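Local coordinates for protein halogenase PltM (Pseudomonas fluorescens, PDB 6BZN) that halogenates phenolic compounds as an FAD-dependent enzyme, accepting chloride, bromide or iodide as the halide, at residues D124-K132 and I514-V522; I106-H115 and I242-F253. All coordinates share one frame; numbering follows the deposited sequence.

Interaction 1: residues D124-K132 and I514-V522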
loop_
_atom_site.group_PDB
_atom_site.type_symbol
_atom_site.label_atom_id
_atom_site.label_comp_id
_atom_site.label_asym_id
_atom_site.label_seq_id
_atom_site.Cartn_x
_atom_site.Cartn_y
_atom_site.Cartn_z
ATOM N N ASP A 124 25.665 -11.041 0.984
ATOM C CA ASP A 124 25.054 -11.932 1.979
ATOM C C ASP A 124 24.152 -11.224 2.992
ATOM O O ASP A 124 23.504 -11.883 3.786
ATOM C CB ASP A 124 26.135 -12.723 2.700
ATOM C CG ASP A 124 26.972 -13.536 1.733
ATOM O OD1 ASP A 124 26.375 -14.234 0.877
ATOM O OD2 ASP A 124 28.213 -13.439 1.794
ATOM N N HIS A 125 24.095 -9.896 2.947
ATOM C CA HIS A 125 23.171 -9.126 3.796
ATOM C C HIS A 125 21.880 -8.858 3.038
ATOM O O HIS A 125 21.475 -7.694 2.889
ATOM C CB HIS A 125 23.835 -7.825 4.261
ATOM C CG HIS A 125 24.996 -8.042 5.171
ATOM N ND1 HIS A 125 25.942 -7.072 5.417
ATOM C CD2 HIS A 125 25.365 -9.122 5.900
ATOM C CE1 HIS A 125 26.842 -7.543 6.260
ATOM N NE2 HIS A 125 26.508 -8.779 6.577
ATOM N N LEU A 126 21.247 -9.958 2.599
ATOM C CA LEU A 126 20.013 -9.972 1.810
ATOM C C LEU A 126 18.980 -10.924 2.416
ATOM O O LEU A 126 19.333 -11.998 2.902
ATOM C CB LEU A 126 20.284 -10.483 0.385
ATOM C CG LEU A 126 20.656 -9.516 -0.726
ATOM C CD1 LEU A 126 21.804 -8.622 -0.309
ATOM C CD2 LEU A 126 21.004 -10.314 -1.986
ATOM N N VAL A 127 17.710 -10.544 2.363
ATOM C CA VAL A 127 16.609 -11.486 2.552
ATOM C C VAL A 127 15.611 -11.254 1.422
ATOM O O VAL A 127 15.420 -10.118 0.975
ATOM C CB VAL A 127 15.904 -11.393 3.937
ATOM C CG1 VAL A 127 16.844 -11.802 5.058
ATOM C CG2 VAL A 127 15.345 -10.001 4.213
ATOM N N ALA A 128 14.996 -12.330 0.952
ATOM C CA ALA A 128 14.004 -12.229 -0.112
ATOM C C ALA A 128 13.096 -13.450 -0.082
ATOM O O ALA A 128 13.433 -14.475 -0.652
ATOM C CB ALA A 128 14.684 -12.092 -1.475
ATOM N N PRO A 129 11.947 -13.352 0.606
ATOM C CA PRO A 129 11.031 -14.486 0.603
ATOM C C PRO A 129 10.193 -14.483 -0.671
ATOM O O PRO A 129 9.452 -13.542 -0.885
ATOM C CB PRO A 129 10.170 -14.258 1.846
ATOM C CG PRO A 129 10.280 -12.793 2.160
ATOM C CD PRO A 129 11.516 -12.266 1.507
ATOM N N PRO A 130 10.320 -15.514 -1.528
ATOM C CA PRO A 130 9.628 -15.437 -2.810
ATOM C C PRO A 130 8.136 -15.755 -2.770
ATOM O O PRO A 130 7.659 -16.463 -1.870
ATOM C CB PRO A 130 10.371 -16.455 -3.683
ATOM C CG PRO A 130 11.068 -17.363 -2.762
ATOM C CD PRO A 130 11.160 -16.727 -1.416
ATOM N N LEU A 131 7.418 -15.227 -3.747
ATOM C CA LEU A 131 6.015 -15.569 -3.976
ATOM C C LEU A 131 5.950 -16.860 -4.789
ATOM O O LEU A 131 6.925 -17.247 -5.430
ATOM C CB LEU A 131 5.325 -14.455 -4.768
ATOM C CG LEU A 131 5.408 -13.040 -4.186
ATOM C CD1 LEU A 131 4.955 -12.022 -5.216
ATOM C CD2 LEU A 131 4.596 -12.936 -2.904
ATOM N N LYS A 132 4.796 -17.503 -4.777
ATOM C CA LYS A 132 4.539 -18.631 -5.682
ATOM C C LYS A 132 4.043 -18.107 -7.030
ATOM O O LYS A 132 4.526 -18.554 -8.078
ATOM C CB LYS A 132 3.520 -19.603 -5.075
ATOM C CG LYS A 132 3.773 -21.069 -5.418
ATOM C CD LYS A 132 4.904 -21.662 -4.585
ATOM C CE LYS A 132 4.998 -23.173 -4.763
ATOM N NZ LYS A 132 5.916 -23.810 -3.775
ATOM N N ILE A 514 16.925 -18.755 11.246
ATOM C CA ILE A 514 17.500 -17.454 10.881
ATOM C C ILE A 514 18.575 -17.558 9.791
ATOM O O ILE A 514 18.776 -16.609 9.023
ATOM C CB ILE A 514 18.050 -16.716 12.138
ATOM C CG1 ILE A 514 16.971 -16.584 13.220
ATOM C CG2 ILE A 514 18.590 -15.333 11.798
ATOM C CD1 ILE A 514 15.644 -16.018 12.745
ATOM N N SER A 515 19.254 -18.706 9.702
ATOM C CA SER A 515 20.282 -18.910 8.684
ATOM C C SER A 515 19.715 -19.042 7.267
ATOM O O SER A 515 20.429 -18.835 6.289
ATOM C CB SER A 515 21.146 -20.126 9.039
ATOM O OG SER A 515 20.374 -21.299 8.986
ATOM N N ASN A 516 18.443 -19.415 7.157
ATOM C CA ASN A 516 17.749 -19.404 5.878
ATOM C C ASN A 516 17.167 -18.012 5.588
ATOM O O ASN A 516 16.105 -17.654 6.096
ATOM C CB ASN A 516 16.632 -20.447 5.859
ATOM C CG ASN A 516 15.849 -20.442 4.551
ATOM O OD1 ASN A 516 16.326 -19.951 3.520
ATOM N ND2 ASN A 516 14.635 -20.971 4.591
ATOM N N ARG A 517 17.845 -17.266 4.725
ATOM C CA ARG A 517 17.459 -15.892 4.386
ATOM C C ARG A 517 16.437 -15.750 3.251
ATOM O O ARG A 517 16.037 -14.634 2.913
ATOM C CB ARG A 517 18.718 -15.107 4.065
ATOM C CG ARG A 517 19.563 -14.939 5.303
ATOM C CD ARG A 517 20.849 -14.172 5.101
ATOM N NE ARG A 517 21.883 -14.877 4.347
ATOM C CZ ARG A 517 22.165 -14.706 3.049
ATOM N NH1 ARG A 517 21.448 -13.894 2.277
ATOM N NH2 ARG A 517 23.171 -15.385 2.489
ATOM N N PHE A 518 16.032 -16.872 2.669
ATOM C CA PHE A 518 15.091 -16.916 1.563
ATOM C C PHE A 518 14.022 -17.924 1.917
ATOM O O PHE A 518 14.049 -19.074 1.469
ATOM C CB PHE A 518 15.815 -17.316 0.273
ATOM C CG PHE A 518 16.982 -16.438 -0.043
ATOM C CD1 PHE A 518 16.775 -15.138 -0.486
ATOM C CD2 PHE A 518 18.283 -16.884 0.124
ATOM C CE1 PHE A 518 17.837 -14.303 -0.756
ATOM C CE2 PHE A 518 19.356 -16.053 -0.161
ATOM C CZ PHE A 518 19.134 -14.761 -0.595
ATOM N N ILE A 519 13.083 -17.477 2.738
ATOM C CA ILE A 519 12.026 -18.338 3.259
ATOM C C ILE A 519 11.044 -18.717 2.152
ATOM O O ILE A 519 10.421 -17.838 1.559
ATOM C CB ILE A 519 11.282 -17.637 4.413
ATOM C CG1 ILE A 519 12.240 -17.443 5.594
ATOM C CG2 ILE A 519 10.049 -18.423 4.836
ATOM C CD1 ILE A 519 11.785 -16.391 6.583
ATOM N N LEU A 520 10.894 -20.017 1.901
ATOM C CA LEU A 520 10.050 -20.508 0.794
ATOM C C LEU A 520 8.650 -20.850 1.270
ATOM O O LEU A 520 8.441 -21.197 2.435
ATOM C CB LEU A 520 10.683 -21.744 0.141
ATOM C CG LEU A 520 12.134 -21.633 -0.317
ATOM C CD1 LEU A 520 12.592 -22.955 -0.923
ATOM C CD2 LEU A 520 12.327 -20.506 -1.326
ATOM N N LYS A 521 7.687 -20.742 0.359
ATOM C CA LYS A 521 6.322 -21.175 0.629
ATOM C C LYS A 521 6.212 -22.691 0.728
ATOM O O LYS A 521 7.115 -23.420 0.300
ATOM C CB LYS A 521 5.346 -20.712 -0.462
ATOM C CG LYS A 521 4.528 -19.485 -0.107
ATOM C CD LYS A 521 5.258 -18.198 -0.380
ATOM C CE LYS A 521 4.301 -17.017 -0.517
ATOM N NZ LYS A 521 3.804 -16.562 0.813
ATOM N N VAL A 522 5.066 -23.095 1.289
ATOM C CA VAL A 522 4.549 -24.466 1.417
ATOM C C VAL A 522 5.107 -25.111 2.667
ATOM O O VAL A 522 4.469 -25.029 3.716
ATOM C CB VAL A 522 4.703 -25.347 0.145
ATOM C CG1 VAL A 522 4.152 -26.755 0.378
ATOM C CG2 VAL A 522 3.939 -24.720 -1.011
HETATM O O HOH W 1 8.000 -16.980 0.829
HETATM O O HOH W 2 8.045 -19.673 -2.247
#
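R517 lays its guanidinium group against the backbone of 124-126. NH1 donates to L126 O at 2.9 Å, with the oxygen in the guanidinium plane, while D124 O sits over the centre of one face, 3.1 Å above it. A bend at chi3 (-71°) turns the end of the arginine back to this spot. The salt bridge from R517 NH2 to D124 OD1 is long, 3.8 Å, and the carboxylate's stronger partner is R237. At the other end of the same residue, R517 O accepts from A128 N at 3.2 Å, the one direct backbone-to-backbone hydrogen bond of the contact. F518 follows: A128 O meets its ring edge in plane, 3.4 Å from CD1, and A128 CB packs against CD1 and CE1. Further along, water replaces direct bonding. One water donates both to P130 O and to I519 O, and a second accepts from K521 N and gives a longer bond to P130 O. Beside them P130 CG touches L520 CD2 at 3.7 Å. Behind this shell, N516 OD1 accepts from F518 N, an Asx turn at the start of the paired residues, and N516 O is held by R418 of helix 410-441. The result is a C-terminal tail running alongside edge strand 126-131 of the mixed sheet without becoming a regular strand of it; the end-to-end directions of 124-132 and 517-522 are 17° apart.

Interaction 2: residues I106-H115 and I242-F253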
loop_
_atom_site.group_PDB
_atom_site.type_symbol
_atom_site.label_atom_id
_atom_site.label_comp_id
_atom_site.label_asym_id
_atom_site.label_seq_id
_atom_site.Cartn_x
_atom_site.Cartn_y
_atom_site.Cartn_z
ATOM N N ILE A 106 6.996 -6.739 -13.244
ATOM C CA ILE A 106 6.724 -7.969 -12.502
ATOM C C ILE A 106 7.440 -7.969 -11.159
ATOM O O ILE A 106 8.478 -7.328 -10.999
ATOM C CB ILE A 106 7.128 -9.196 -13.351
ATOM C CG1 ILE A 106 6.481 -10.462 -12.841
ATOM C CG2 ILE A 106 8.638 -9.360 -13.438
ATOM C CD1 ILE A 106 6.537 -11.596 -13.847
ATOM N N LYS A 107 6.864 -8.661 -10.185
ATOM C CA LYS A 107 7.589 -8.949 -8.950
ATOM C C LYS A 107 7.324 -10.358 -8.470
ATOM O O LYS A 107 6.178 -10.829 -8.443
ATOM C CB LYS A 107 7.299 -7.930 -7.843
ATOM C CG LYS A 107 5.832 -7.741 -7.531
ATOM C CD LYS A 107 5.589 -6.938 -6.247
ATOM C CE LYS A 107 5.982 -7.662 -4.964
ATOM N NZ LYS A 107 4.847 -8.234 -4.194
ATOM N N LEU A 108 8.404 -11.015 -8.075
ATOM C CA LEU A 108 8.342 -12.367 -7.547
ATOM C C LEU A 108 8.528 -12.376 -6.040
ATOM O O LEU A 108 8.590 -13.456 -5.435
ATOM C CB LEU A 108 9.402 -13.219 -8.228
ATOM C CG LEU A 108 9.278 -13.266 -9.749
ATOM C CD1 LEU A 108 10.450 -14.029 -10.362
ATOM C CD2 LEU A 108 7.950 -13.873 -10.164
ATOM N N GLY A 109 8.599 -11.184 -5.441
ATOM C CA GLY A 109 8.708 -11.031 -4.001
ATOM C C GLY A 109 9.262 -9.673 -3.612
ATOM O O GLY A 109 9.534 -8.832 -4.471
ATOM N N PHE A 110 9.384 -9.467 -2.308
ATOM C CA PHE A 110 10.084 -8.314 -1.734
ATOM C C PHE A 110 11.506 -8.763 -1.417
ATOM O O PHE A 110 11.696 -9.836 -0.852
ATOM C CB PHE A 110 9.417 -7.839 -0.432
ATOM C CG PHE A 110 8.147 -6.998 -0.601
ATOM C CD1 PHE A 110 7.706 -6.514 -1.836
ATOM C CD2 PHE A 110 7.423 -6.630 0.529
ATOM C CE1 PHE A 110 6.560 -5.716 -1.928
ATOM C CE2 PHE A 110 6.264 -5.850 0.435
ATOM C CZ PHE A 110 5.839 -5.385 -0.794
ATOM N N SER A 111 12.501 -7.961 -1.779
ATOM C CA SER A 111 13.879 -8.236 -1.412
ATOM C C SER A 111 14.443 -7.044 -0.647
ATOM O O SER A 111 14.044 -5.888 -0.871
ATOM C CB SER A 111 14.733 -8.538 -2.640
ATOM O OG SER A 111 14.763 -7.437 -3.523
ATOM N N PHE A 112 15.362 -7.346 0.265
ATOM C CA PHE A 112 15.948 -6.350 1.149
ATOM C C PHE A 112 17.450 -6.543 1.167
ATOM O O PHE A 112 17.900 -7.646 1.447
ATOM C CB PHE A 112 15.384 -6.486 2.569
ATOM C CG PHE A 112 13.886 -6.349 2.636
ATOM C CD1 PHE A 112 13.064 -7.444 2.411
ATOM C CD2 PHE A 112 13.297 -5.117 2.873
ATOM C CE1 PHE A 112 11.685 -7.314 2.448
ATOM C CE2 PHE A 112 11.918 -4.978 2.903
ATOM C CZ PHE A 112 11.108 -6.076 2.703
ATOM N N ALA A 113 18.213 -5.495 0.850
ATOM C CA ALA A 113 19.670 -5.522 0.914
ATOM C C ALA A 113 20.119 -4.419 1.853
ATOM O O ALA A 113 19.701 -3.264 1.704
ATOM C CB ALA A 113 20.263 -5.310 -0.465
ATOM N N TRP A 114 20.946 -4.779 2.838
ATOM C CA TRP A 114 21.332 -3.870 3.918
ATOM C C TRP A 114 22.715 -3.282 3.648
ATOM O O TRP A 114 23.590 -3.941 3.051
ATOM C CB TRP A 114 21.296 -4.610 5.262
ATOM C CG TRP A 114 21.661 -3.787 6.468
ATOM C CD1 TRP A 114 20.826 -3.021 7.239
ATOM C CD2 TRP A 114 22.959 -3.650 7.036
ATOM N NE1 TRP A 114 21.527 -2.419 8.249
ATOM C CE2 TRP A 114 22.838 -2.796 8.157
ATOM C CE3 TRP A 114 24.215 -4.182 6.719
ATOM C CZ2 TRP A 114 23.929 -2.457 8.960
ATOM C CZ3 TRP A 114 25.307 -3.843 7.519
ATOM C CH2 TRP A 114 25.155 -2.985 8.623
ATOM N N HIS A 115 22.905 -2.045 4.078
ATOM C CA HIS A 115 24.148 -1.287 3.863
ATOM C C HIS A 115 24.476 -0.470 5.074
ATOM O O HIS A 115 23.607 -0.204 5.905
ATOM C CB HIS A 115 24.004 -0.331 2.700
ATOM C CG HIS A 115 23.449 -0.976 1.486
ATOM N ND1 HIS A 115 24.241 -1.576 0.538
ATOM C CD2 HIS A 115 22.172 -1.179 1.100
ATOM C CE1 HIS A 115 23.477 -2.092 -0.405
ATOM N NE2 HIS A 115 22.218 -1.873 -0.078
ATOM N N ILE A 242 15.093 -15.914 -6.497
ATOM C CA ILE A 242 14.507 -15.016 -7.498
ATOM C C ILE A 242 15.503 -13.927 -7.846
ATOM O O ILE A 242 16.300 -13.520 -6.997
ATOM C CB ILE A 242 13.188 -14.372 -7.000
ATOM C CG1 ILE A 242 13.398 -13.590 -5.689
ATOM C CG2 ILE A 242 12.131 -15.447 -6.823
ATOM C CD1 ILE A 242 12.199 -12.771 -5.248
ATOM N N GLU A 243 15.466 -13.463 -9.096
ATOM C CA GLU A 243 16.233 -12.287 -9.486
ATOM C C GLU A 243 15.705 -11.097 -8.698
ATOM O O GLU A 243 14.486 -10.859 -8.679
ATOM C CB GLU A 243 16.067 -11.957 -10.968
ATOM C CG GLU A 243 16.620 -12.961 -11.956
ATOM C CD GLU A 243 16.160 -12.672 -13.375
ATOM O OE1 GLU A 243 16.149 -11.492 -13.797
ATOM O OE2 GLU A 243 15.785 -13.626 -14.073
ATOM N N LEU A 244 16.599 -10.341 -8.076
ATOM C CA LEU A 244 16.177 -9.142 -7.352
ATOM C C LEU A 244 15.627 -8.091 -8.327
ATOM O O LEU A 244 14.770 -7.294 -7.950
ATOM C CB LEU A 244 17.284 -8.556 -6.492
ATOM C CG LEU A 244 18.067 -9.389 -5.466
ATOM C CD1 LEU A 244 18.373 -8.548 -4.232
ATOM C CD2 LEU A 244 17.403 -10.683 -5.065
ATOM N N PHE A 245 16.102 -8.133 -9.576
ATOM C CA PHE A 245 15.541 -7.353 -10.683
ATOM C C PHE A 245 14.033 -7.575 -10.850
ATOM O O PHE A 245 13.295 -6.636 -11.149
ATOM C CB PHE A 245 16.274 -7.721 -11.987
ATOM C CG PHE A 245 15.881 -6.903 -13.191
ATOM C CD1 PHE A 245 15.851 -5.507 -13.139
ATOM C CD2 PHE A 245 15.596 -7.530 -14.411
ATOM C CE1 PHE A 245 15.504 -4.755 -14.262
ATOM C CE2 PHE A 245 15.256 -6.776 -15.543
ATOM C CZ PHE A 245 15.227 -5.388 -15.462
ATOM N N LYS A 246 13.601 -8.819 -10.649
ATOM C CA LYS A 246 12.201 -9.218 -10.691
ATOM C C LYS A 246 11.593 -9.248 -9.285
ATOM O O LYS A 246 10.877 -10.177 -8.921
ATOM C CB LYS A 246 12.060 -10.595 -11.371
ATOM C CG LYS A 246 12.557 -10.650 -12.810
ATOM C CD LYS A 246 12.203 -11.991 -13.439
ATOM C CE LYS A 246 12.770 -12.162 -14.850
ATOM N NZ LYS A 246 12.064 -11.328 -15.859
ATOM N N SER A 247 11.861 -8.201 -8.514
ATOM C CA SER A 247 11.349 -8.050 -7.167
ATOM C C SER A 247 11.208 -6.570 -6.845
ATOM O O SER A 247 11.789 -5.715 -7.519
ATOM C CB SER A 247 12.309 -8.694 -6.163
ATOM O OG SER A 247 13.407 -7.845 -5.866
ATOM N N THR A 248 10.444 -6.276 -5.810
ATOM C CA THR A 248 10.485 -4.961 -5.190
ATOM C C THR A 248 11.697 -4.936 -4.267
ATOM O O THR A 248 11.685 -5.544 -3.205
ATOM C CB THR A 248 9.225 -4.716 -4.372
ATOM O OG1 THR A 248 8.082 -5.012 -5.190
ATOM C CG2 THR A 248 9.160 -3.283 -3.842
ATOM N N LEU A 249 12.729 -4.221 -4.685
ATOM C CA LEU A 249 14.006 -4.218 -4.000
ATOM C C LEU A 249 14.071 -3.025 -3.060
ATOM O O LEU A 249 13.822 -1.882 -3.480
ATOM C CB LEU A 249 15.127 -4.186 -5.034
ATOM C CG LEU A 249 16.551 -3.855 -4.617
ATOM C CD1 LEU A 249 17.041 -4.789 -3.524
ATOM C CD2 LEU A 249 17.437 -3.934 -5.854
ATOM N N HIS A 250 14.404 -3.312 -1.801
ATOM C CA HIS A 250 14.516 -2.329 -0.739
ATOM C C HIS A 250 15.971 -2.303 -0.292
ATOM O O HIS A 250 16.459 -3.293 0.266
ATOM C CB HIS A 250 13.666 -2.755 0.467
ATOM C CG HIS A 250 12.217 -2.986 0.166
ATOM N ND1 HIS A 250 11.766 -4.060 -0.569
ATOM C CD2 HIS A 250 11.108 -2.318 0.567
ATOM C CE1 HIS A 250 10.445 -4.019 -0.645
ATOM N NE2 HIS A 250 10.022 -2.968 0.034
ATOM N N HIS A 251 16.671 -1.203 -0.551
ATOM C CA HIS A 251 18.009 -0.997 -0.010
ATOM C C HIS A 251 17.827 -0.272 1.303
ATOM O O HIS A 251 17.305 0.847 1.314
ATOM C CB HIS A 251 18.838 -0.144 -0.947
ATOM C CG HIS A 251 19.261 -0.861 -2.176
ATOM N ND1 HIS A 251 20.104 -1.946 -2.148
ATOM C CD2 HIS A 251 18.971 -0.645 -3.478
ATOM C CE1 HIS A 251 20.315 -2.374 -3.376
ATOM N NE2 HIS A 251 19.644 -1.593 -4.198
ATOM N N ILE A 252 18.216 -0.914 2.402
ATOM C CA ILE A 252 17.929 -0.400 3.736
ATOM C C ILE A 252 19.235 -0.038 4.440
ATOM O O ILE A 252 20.293 -0.643 4.191
ATOM C CB ILE A 252 17.064 -1.381 4.564
ATOM C CG1 ILE A 252 17.745 -2.760 4.701
ATOM C CG2 ILE A 252 15.707 -1.554 3.897
ATOM C CD1 ILE A 252 17.111 -3.689 5.722
ATOM N N PHE A 253 19.165 0.974 5.295
ATOM C CA PHE A 253 20.324 1.453 6.028
ATOM C C PHE A 253 19.796 2.205 7.232
ATOM O O PHE A 253 18.595 2.438 7.339
ATOM C CB PHE A 253 21.205 2.329 5.122
ATOM C CG PHE A 253 20.421 3.250 4.240
ATOM C CD1 PHE A 253 20.021 4.488 4.709
ATOM C CD2 PHE A 253 20.054 2.867 2.952
ATOM C CE1 PHE A 253 19.281 5.343 3.907
ATOM C CE2 PHE A 253 19.299 3.700 2.155
ATOM C CZ PHE A 253 18.908 4.937 2.637
#
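Strands 109-114 and 248-253 are parallel neighbours inside the mixed sheet, paired from F110 with T248 to W114 with I252, and H250 grips the neighbouring strand with both backbone and ring. Its backbone N and its ring ND1 both donate to S111 O, at 2.8 and 2.9 Å, arriving from opposite faces of the carbonyl plane. With CG anti to the carbonyl carbon (chi1 -56°), the imidazole lies alongside F112 in an offset stack, centroids 4.3 Å apart and planes at 23°. Its edge at CE1 points to the face of F110 as an edge-to-face pair with centroids 5.1 Å apart. The three rings thus form an aromatic cluster on the T248 and I252 face of the sheet. An alanine at H250 would take away the second grip on S111 O and is likely to leave a gap between F110 and F112, freeing both rings to shift. On the other face S111 OG donates to S247 OG at 2.7 Å, and S247 OG in turn donates to L244 O at 2.6 Å, tying the loop before strand 248-253 to the neighbouring strand. Where the strand pairing gives way to the corner at L108, L108 N still reaches K246 O, 2.7 Å away, and the L108 side chain lies alongside that of K246. At the opposite end the H115 and H251 rings meet obliquely, and H115 ND1 is bonded to S121 while H115 NE2 and H251 ND1, which lies near the H115 ring plane, are hydrogen-bonded at 3.0 Å, either being a possible donor.

In the fold
Interactions 1 and 2 both reach the same mixed sheet, their centres 11 Å apart. Strand 126-131 pairs antiparallel with 109-114, through probable hydrogen bonds from L131 N to L108 O (2.7 Å) and from F112 N to V127 O (2.9 Å), so the order runs from the C-terminal tail to the edge strand, then to the parallel pair. P130 also touches I242, a further point of contact. Interaction 2 lies nearer the flavin site: the side chain of T248 is about 4 Å from that of A65, and the side chain of F110 is about 4 Å from that of S351, both FAD-binding residues, though this chain holds no FAD. In interaction 1, the side chain of L131 is about 9 Å from that of A65.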